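Local coordinates for protein OLD nuclease (Thermus scotoductus, PDB 6P74) that degrades linear and supercoiled double-stranded DNA in the 5'-to-3' direction with divalent metal ions and has a DNA-stimulated ATPase activity, at residues His283-Ala286 with Gln287-Phe290; Arg364-Val367 with Leu368-Lys371; Thr309-Pro312 with Ile313-Asp316. One frame throughout, in Å; residues are numbered along the deposited sequence.

Contact 1: residues His283-Ala286 with Gln287-Phe290. With SO4 (sulfate ion), chain J.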
# COMPACT_ATOMS: atom_id res chain seq x y z
N HIS A 283 -2.92 -10.89 -23.21
CA HIS A 283 -3.97 -11.02 -24.20
C HIS A 283 -5.01 -12.01 -23.70
O HIS A 283 -4.67 -12.96 -22.99
CB HIS A 283 -3.38 -11.50 -25.53
CG HIS A 283 -4.34 -11.43 -26.68
ND1 HIS A 283 -5.33 -12.37 -26.88
CD2 HIS A 283 -4.46 -10.54 -27.69
CE1 HIS A 283 -6.02 -12.06 -27.96
NE2 HIS A 283 -5.51 -10.95 -28.48
N PRO A 284 -6.30 -11.81 -24.04
CA PRO A 284 -7.32 -12.81 -23.66
C PRO A 284 -6.95 -14.25 -24.01
O PRO A 284 -7.26 -15.17 -23.24
CB PRO A 284 -8.56 -12.33 -24.44
CG PRO A 284 -8.37 -10.86 -24.58
CD PRO A 284 -6.88 -10.62 -24.68
N GLN A 285 -6.34 -14.47 -25.18
CA GLN A 285 -5.90 -15.81 -25.56
C GLN A 285 -4.83 -16.33 -24.61
O GLN A 285 -4.79 -17.52 -24.28
CB GLN A 285 -5.37 -15.79 -27.00
CG GLN A 285 -5.48 -17.12 -27.73
CD GLN A 285 -6.93 -17.53 -27.98
OE1 GLN A 285 -7.86 -16.86 -27.53
NE2 GLN A 285 -7.11 -18.64 -28.69
N ALA A 286 -3.94 -15.44 -24.16
CA ALA A 286 -2.94 -15.83 -23.18
C ALA A 286 -3.56 -16.05 -21.82
O ALA A 286 -3.07 -16.88 -21.04
CB ALA A 286 -1.83 -14.77 -23.09
N GLN A 287 -4.61 -15.30 -21.50
CA GLN A 287 -5.32 -15.54 -20.26
C GLN A 287 -5.96 -16.91 -20.27
O GLN A 287 -5.96 -17.61 -19.25
CB GLN A 287 -6.38 -14.46 -20.04
CG GLN A 287 -5.82 -13.04 -19.90
CD GLN A 287 -6.97 -12.04 -19.83
OE1 GLN A 287 -8.01 -12.32 -19.24
NE2 GLN A 287 -6.79 -10.88 -20.44
N ARG A 288 -6.47 -17.32 -21.42
CA ARG A 288 -7.02 -18.65 -21.53
C ARG A 288 -5.95 -19.70 -21.35
O ARG A 288 -6.15 -20.71 -20.67
CB ARG A 288 -7.74 -18.82 -22.87
CG ARG A 288 -9.18 -18.36 -22.80
CD ARG A 288 -9.96 -18.53 -24.14
NE ARG A 288 -10.09 -17.26 -24.85
CZ ARG A 288 -11.07 -16.38 -24.68
NH1 ARG A 288 -12.07 -16.63 -23.82
NH2 ARG A 288 -11.06 -15.26 -25.38
N TYR A 289 -4.78 -19.48 -21.95
CA TYR A 289 -3.69 -20.42 -21.79
C TYR A 289 -3.24 -20.51 -20.32
O TYR A 289 -3.10 -21.59 -19.77
CB TYR A 289 -2.54 -20.01 -22.73
CG TYR A 289 -1.34 -20.91 -22.67
CD1 TYR A 289 -0.42 -20.77 -21.67
CD2 TYR A 289 -1.14 -21.90 -23.63
CE1 TYR A 289 0.68 -21.59 -21.59
CE2 TYR A 289 -0.03 -22.73 -23.57
CZ TYR A 289 0.87 -22.56 -22.53
OH TYR A 289 1.98 -23.36 -22.41
N PHE A 290 -3.08 -19.36 -19.66
CA PHE A 290 -2.65 -19.33 -18.27
C PHE A 290 -3.67 -20.03 -17.36
O PHE A 290 -3.31 -20.88 -16.53
CB PHE A 290 -2.42 -17.87 -17.85
CG PHE A 290 -1.61 -17.70 -16.60
CD1 PHE A 290 -0.79 -18.73 -16.12
CD2 PHE A 290 -1.65 -16.50 -15.90
CE1 PHE A 290 -0.06 -18.55 -14.95
CE2 PHE A 290 -0.91 -16.32 -14.74
CZ PHE A 290 -0.12 -17.34 -14.26
S SO4 J . -9.95 -13.37 -28.64
O1 SO4 J . -9.64 -14.38 -27.63
O2 SO4 J . -10.78 -13.97 -29.69
O3 SO4 J . -8.72 -12.88 -29.23
O4 SO4 J . -10.66 -12.26 -28.02
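Gln287 packs against His283 and Pro284 at the first turn of the helix, and the packing is tight here. Its CG comes within 3.3 Å of His283 O. That same carbonyl oxygen accepts from Gln287 N at 2.8 Å. With CG anti to the carbonyl carbon (chi1 -62°) and the chain extended beyond it, the amide runs back beside Pro284. It is fixed at both ends: NE2 bonds to Leu282 O and OE1 to Ser311 OG. Ala286 is buried on another side, against Met203 of the second subunit. Phe290 sits edge-to-face with Phe260 of helix 246-266.

His283 is the N-cap of helix 284-299. Its ND1 accepts from Gln285 N at 2.9 Å, with the donor close to the ring plane. The helix is the crossover of a beta-alpha-beta unit between strands 272-276 and 304-308 of the ATPase domain.

The solvent side is looser. Arg288 and Gln285 are exposed, and the guanidinium and amide planes stand 68° apart. Gln285 OE1 lies at the guanidinium edge, 3.5 Å from Arg288 NE. A sulfate ion, probably from the crystallisation liquor, joins this side. Arg288 NH2 donates to its O1 at 2.8 Å, and its O3 lies at the His283 ring edge, 3.1 Å from CE1.

Contact 2: residues Arg364-Val367 with Leu368-Lys371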
# COMPACT_ATOMS: atom_id res chain seq x y z
N ARG A 364 -20.73 -16.43 -20.41
CA ARG A 364 -21.65 -16.57 -19.30
C ARG A 364 -21.02 -16.22 -17.96
O ARG A 364 -21.75 -15.93 -17.00
CB ARG A 364 -22.19 -17.99 -19.22
CG ARG A 364 -22.96 -18.40 -20.43
CD ARG A 364 -23.30 -19.86 -20.38
NE ARG A 364 -23.82 -20.25 -21.68
CZ ARG A 364 -23.63 -21.44 -22.25
NH1 ARG A 364 -22.93 -22.38 -21.62
NH2 ARG A 364 -24.15 -21.67 -23.44
N ASN A 365 -19.69 -16.22 -17.87
CA ASN A 365 -19.06 -15.90 -16.58
C ASN A 365 -19.27 -14.44 -16.18
O ASN A 365 -19.12 -14.12 -15.00
CB ASN A 365 -17.56 -16.24 -16.61
CG ASN A 365 -17.30 -17.71 -16.93
OD1 ASN A 365 -18.09 -18.59 -16.59
ND2 ASN A 365 -16.17 -17.98 -17.58
N GLU A 366 -19.58 -13.56 -17.14
CA GLU A 366 -19.92 -12.18 -16.83
C GLU A 366 -20.95 -12.06 -15.71
O GLU A 366 -21.00 -11.05 -15.00
CB GLU A 366 -20.47 -11.49 -18.08
CG GLU A 366 -19.47 -11.38 -19.23
CD GLU A 366 -18.36 -10.40 -18.93
OE1 GLU A 366 -18.49 -9.61 -17.96
OE2 GLU A 366 -17.35 -10.43 -19.67
N VAL A 367 -21.80 -13.08 -15.55
CA VAL A 367 -22.76 -13.03 -14.45
C VAL A 367 -22.07 -12.74 -13.14
O VAL A 367 -22.66 -12.14 -12.24
CB VAL A 367 -23.55 -14.35 -14.37
CG1 VAL A 367 -24.83 -14.13 -13.64
CG2 VAL A 367 -23.88 -14.84 -15.73
N LEU A 368 -20.82 -13.18 -12.98
CA LEU A 368 -20.14 -13.04 -11.71
C LEU A 368 -19.68 -11.62 -11.44
O LEU A 368 -19.30 -11.31 -10.31
CB LEU A 368 -18.94 -13.99 -11.63
CG LEU A 368 -19.27 -15.45 -11.90
CD1 LEU A 368 -17.97 -16.22 -12.14
CD2 LEU A 368 -20.05 -16.04 -10.75
N PHE A 369 -19.72 -10.74 -12.44
CA PHE A 369 -19.20 -9.39 -12.27
C PHE A 369 -20.27 -8.32 -12.30
O PHE A 369 -19.95 -7.14 -12.26
CB PHE A 369 -18.13 -9.13 -13.33
CG PHE A 369 -17.03 -10.13 -13.28
CD1 PHE A 369 -16.11 -10.10 -12.25
CD2 PHE A 369 -16.97 -11.16 -14.19
CE1 PHE A 369 -15.12 -11.04 -12.17
CE2 PHE A 369 -15.98 -12.10 -14.12
CZ PHE A 369 -15.06 -12.05 -13.11
N ALA A 370 -21.54 -8.71 -12.33
CA ALA A 370 -22.63 -7.79 -12.60
C ALA A 370 -23.37 -7.46 -11.31
O ALA A 370 -23.36 -8.22 -10.34
CB ALA A 370 -23.60 -8.40 -13.61
N LYS A 371 -24.02 -6.29 -11.32
CA LYS A 371 -24.94 -5.97 -10.23
C LYS A 371 -26.18 -6.86 -10.27
O LYS A 371 -26.71 -7.23 -9.22
CB LYS A 371 -25.33 -4.49 -10.29
CG LYS A 371 -24.19 -3.55 -9.94
CD LYS A 371 -24.63 -2.09 -10.02
CE LYS A 371 -23.52 -1.11 -9.61
NZ LYS A 371 -23.97 0.32 -9.76
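Leu368 folds back over the carbonyl of Asn365, and two backbone hydrogen bonds hold the turn. Leu368 N donates to Asn365 O at 2.8 Å. Phe369 N donates to Glu366 O at 2.9 Å. Both are bonds to the third residue back, as in a 3-10 helix. Both N-H groups point well at their acceptors, with N-H...O angles of 165° and 166°.

Van der Waals contacts gather round Asn365 O. Leu368 CG lies 3.4 Å from Asn365 O, and the methyl CD1 of Leu368 also touches this oxygen. Leu368 has CG anti to its own carbonyl carbon (chi1 -55°), which turns the branch back along the preceding turn. The Phe369 ring comes to Asn365 O obliquely, with CD2 at 3.7 Å. The edge of this ring also meets Glu366 CA, and one face is approached by Leu368 CB near the rim. Ala370 CB rests separately on another carbonyl, 4.0 Å from Glu366 O. Beyond the turn, Val367 packs on Ile415 and Cys419 of helix 409-422, and Leu368 on Leu422.

The polar end of Asn365 is bound by another loop of the chain. Its ND2 bonds to Pro312 O and its OD1 accepts from Val317 N. Asn365 is buried, and both ends of its amide are thus satisfied.

This turn leads into strand 372-376 at the passage from the ATPase domain to the Toprim domain. Its chemistry divides the work. Backbone bonds shape the turn, the Asn365 amide ties it to the ATPase loop that holds Pro312 and Val317, and Val367 and Leu368 give it an apolar side against a Toprim helix.

Contact 3: residues Thr309-Pro312 with Ile313-Asp316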
# COMPACT_ATOMS: atom_id res chain seq x y z
N THR A 309 -9.46 -11.72 -9.17
CA THR A 309 -9.54 -11.56 -10.62
C THR A 309 -10.70 -10.64 -10.98
O THR A 309 -11.70 -10.54 -10.26
CB THR A 309 -9.73 -12.90 -11.34
OG1 THR A 309 -9.50 -12.71 -12.73
CG2 THR A 309 -11.14 -13.42 -11.15
N HIS A 310 -10.54 -9.96 -12.12
CA HIS A 310 -11.60 -9.21 -12.77
C HIS A 310 -12.00 -9.82 -14.10
O HIS A 310 -12.83 -9.24 -14.81
CB HIS A 310 -11.16 -7.76 -13.01
CG HIS A 310 -11.22 -6.90 -11.79
ND1 HIS A 310 -12.39 -6.30 -11.37
CD2 HIS A 310 -10.26 -6.54 -10.91
CE1 HIS A 310 -12.14 -5.61 -10.27
NE2 HIS A 310 -10.86 -5.73 -9.97
N SER A 311 -11.42 -10.94 -14.46
CA SER A 311 -11.54 -11.51 -15.79
C SER A 311 -12.53 -12.65 -15.77
O SER A 311 -12.41 -13.55 -14.94
CB SER A 311 -10.20 -12.01 -16.28
OG SER A 311 -10.35 -12.75 -17.49
N PRO A 312 -13.52 -12.67 -16.67
CA PRO A 312 -14.38 -13.86 -16.78
C PRO A 312 -13.63 -15.09 -17.29
O PRO A 312 -14.21 -16.18 -17.33
CB PRO A 312 -15.48 -13.41 -17.75
CG PRO A 312 -14.88 -12.28 -18.53
CD PRO A 312 -13.91 -11.60 -17.60
N ILE A 313 -12.39 -14.96 -17.72
CA ILE A 313 -11.68 -16.14 -18.17
C ILE A 313 -11.15 -16.93 -16.98
O ILE A 313 -11.14 -18.16 -17.01
CB ILE A 313 -10.58 -15.74 -19.16
CG1 ILE A 313 -11.22 -15.26 -20.48
CG2 ILE A 313 -9.61 -16.88 -19.40
CD1 ILE A 313 -10.42 -14.17 -21.18
N PHE A 314 -10.79 -16.25 -15.90
CA PHE A 314 -10.31 -16.88 -14.67
C PHE A 314 -11.42 -17.18 -13.66
O PHE A 314 -11.15 -17.80 -12.62
CB PHE A 314 -9.24 -16.01 -14.00
CG PHE A 314 -7.94 -15.96 -14.75
CD1 PHE A 314 -7.75 -15.04 -15.78
CD2 PHE A 314 -6.91 -16.83 -14.42
CE1 PHE A 314 -6.55 -15.01 -16.48
CE2 PHE A 314 -5.70 -16.80 -15.11
CZ PHE A 314 -5.52 -15.88 -16.13
N ALA A 315 -12.65 -16.76 -13.92
CA ALA A 315 -13.74 -17.01 -12.98
C ALA A 315 -14.79 -17.80 -13.75
O ALA A 315 -15.70 -17.22 -14.35
CB ALA A 315 -14.26 -15.72 -12.40
N ASP A 316 -14.65 -19.13 -13.72
CA ASP A 316 -15.44 -20.04 -14.54
C ASP A 316 -16.67 -20.49 -13.77
O ASP A 316 -16.55 -21.08 -12.69
CB ASP A 316 -14.60 -21.25 -14.94
CG ASP A 316 -15.13 -21.95 -16.15
OD1 ASP A 316 -16.32 -22.35 -16.16
OD2 ASP A 316 -14.34 -22.08 -17.12
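Ser311 turns its hydroxyl back to the chain that follows it. A chi1 of 171° swings OG away from the Ser311 N and toward the following residues, 3.0 Å from Ile313 N, which donates a hydrogen bond to it. This N-H points well at OG, with an angle of 155°. The side chain of Ile313 packs on the same hydroxyl, with its CB 3.4 Å from Ser311 OG and its CG1 a little farther off. Ser311 is buried, and its bond to Gln287 also holds OG in place.

Thr309 uses its hydroxyl in a similar way. A chi1 of -167° sets OG1 beside the carbonyl carbon, and OG1 accepts from Ser311 N at 3.1 Å to make an ST turn. The outside partner of OG1 is Glu279 OE1. The methyl CG2 lies between the backbone N and the carbonyl carbon and reaches Ala315 CB.

Phe314 comes across Thr309 at a slant. Its CB is 3.5 Å from Thr309 OG1, and its ring meets that oxygen obliquely. Ser311 OG instead lies at the ring edge, 3.9 Å from CD1.

Ser311 O accepts weakly from Phe314 N at 3.3 Å and from Ala315 N at 3.4 Å. These two bonds probably hold the bend less firmly than the bond from Ile313 N to Ser311 OG.

The loop follows strand 304-308 of the mixed sheet of the ATPase domain, next to strand 23-27, which leads into the P-loop. The sequence Thr309-His310-Ser311 at the end of strand 304-308 fits the H-loop (switch histidine) of ABC-type ATPases, consistent with its place near the ATP site.

How the contacts relate
Contact 3 is the middle piece. Its centre lies 11 Å from that of contact 1 and 9 Å from that of contact 2. It meets contact 1 where Gln287 OE1 reaches Ser311 OG at 2.9 Å, a probable hydrogen bond. It meets contact 2 where Asn365 ND2 reaches Pro312 O at 2.7 Å, also a probable hydrogen bond. Contacts 1 and 2 do not touch; their nearest atoms are about 8 Å apart. The inferred ATP site lies close to two of the three. The side chains of Thr309 and Phe369 are each about 7 Å from that of Lys34. Contact 1 lies away from the ATP and metal sites and packs on the second subunit.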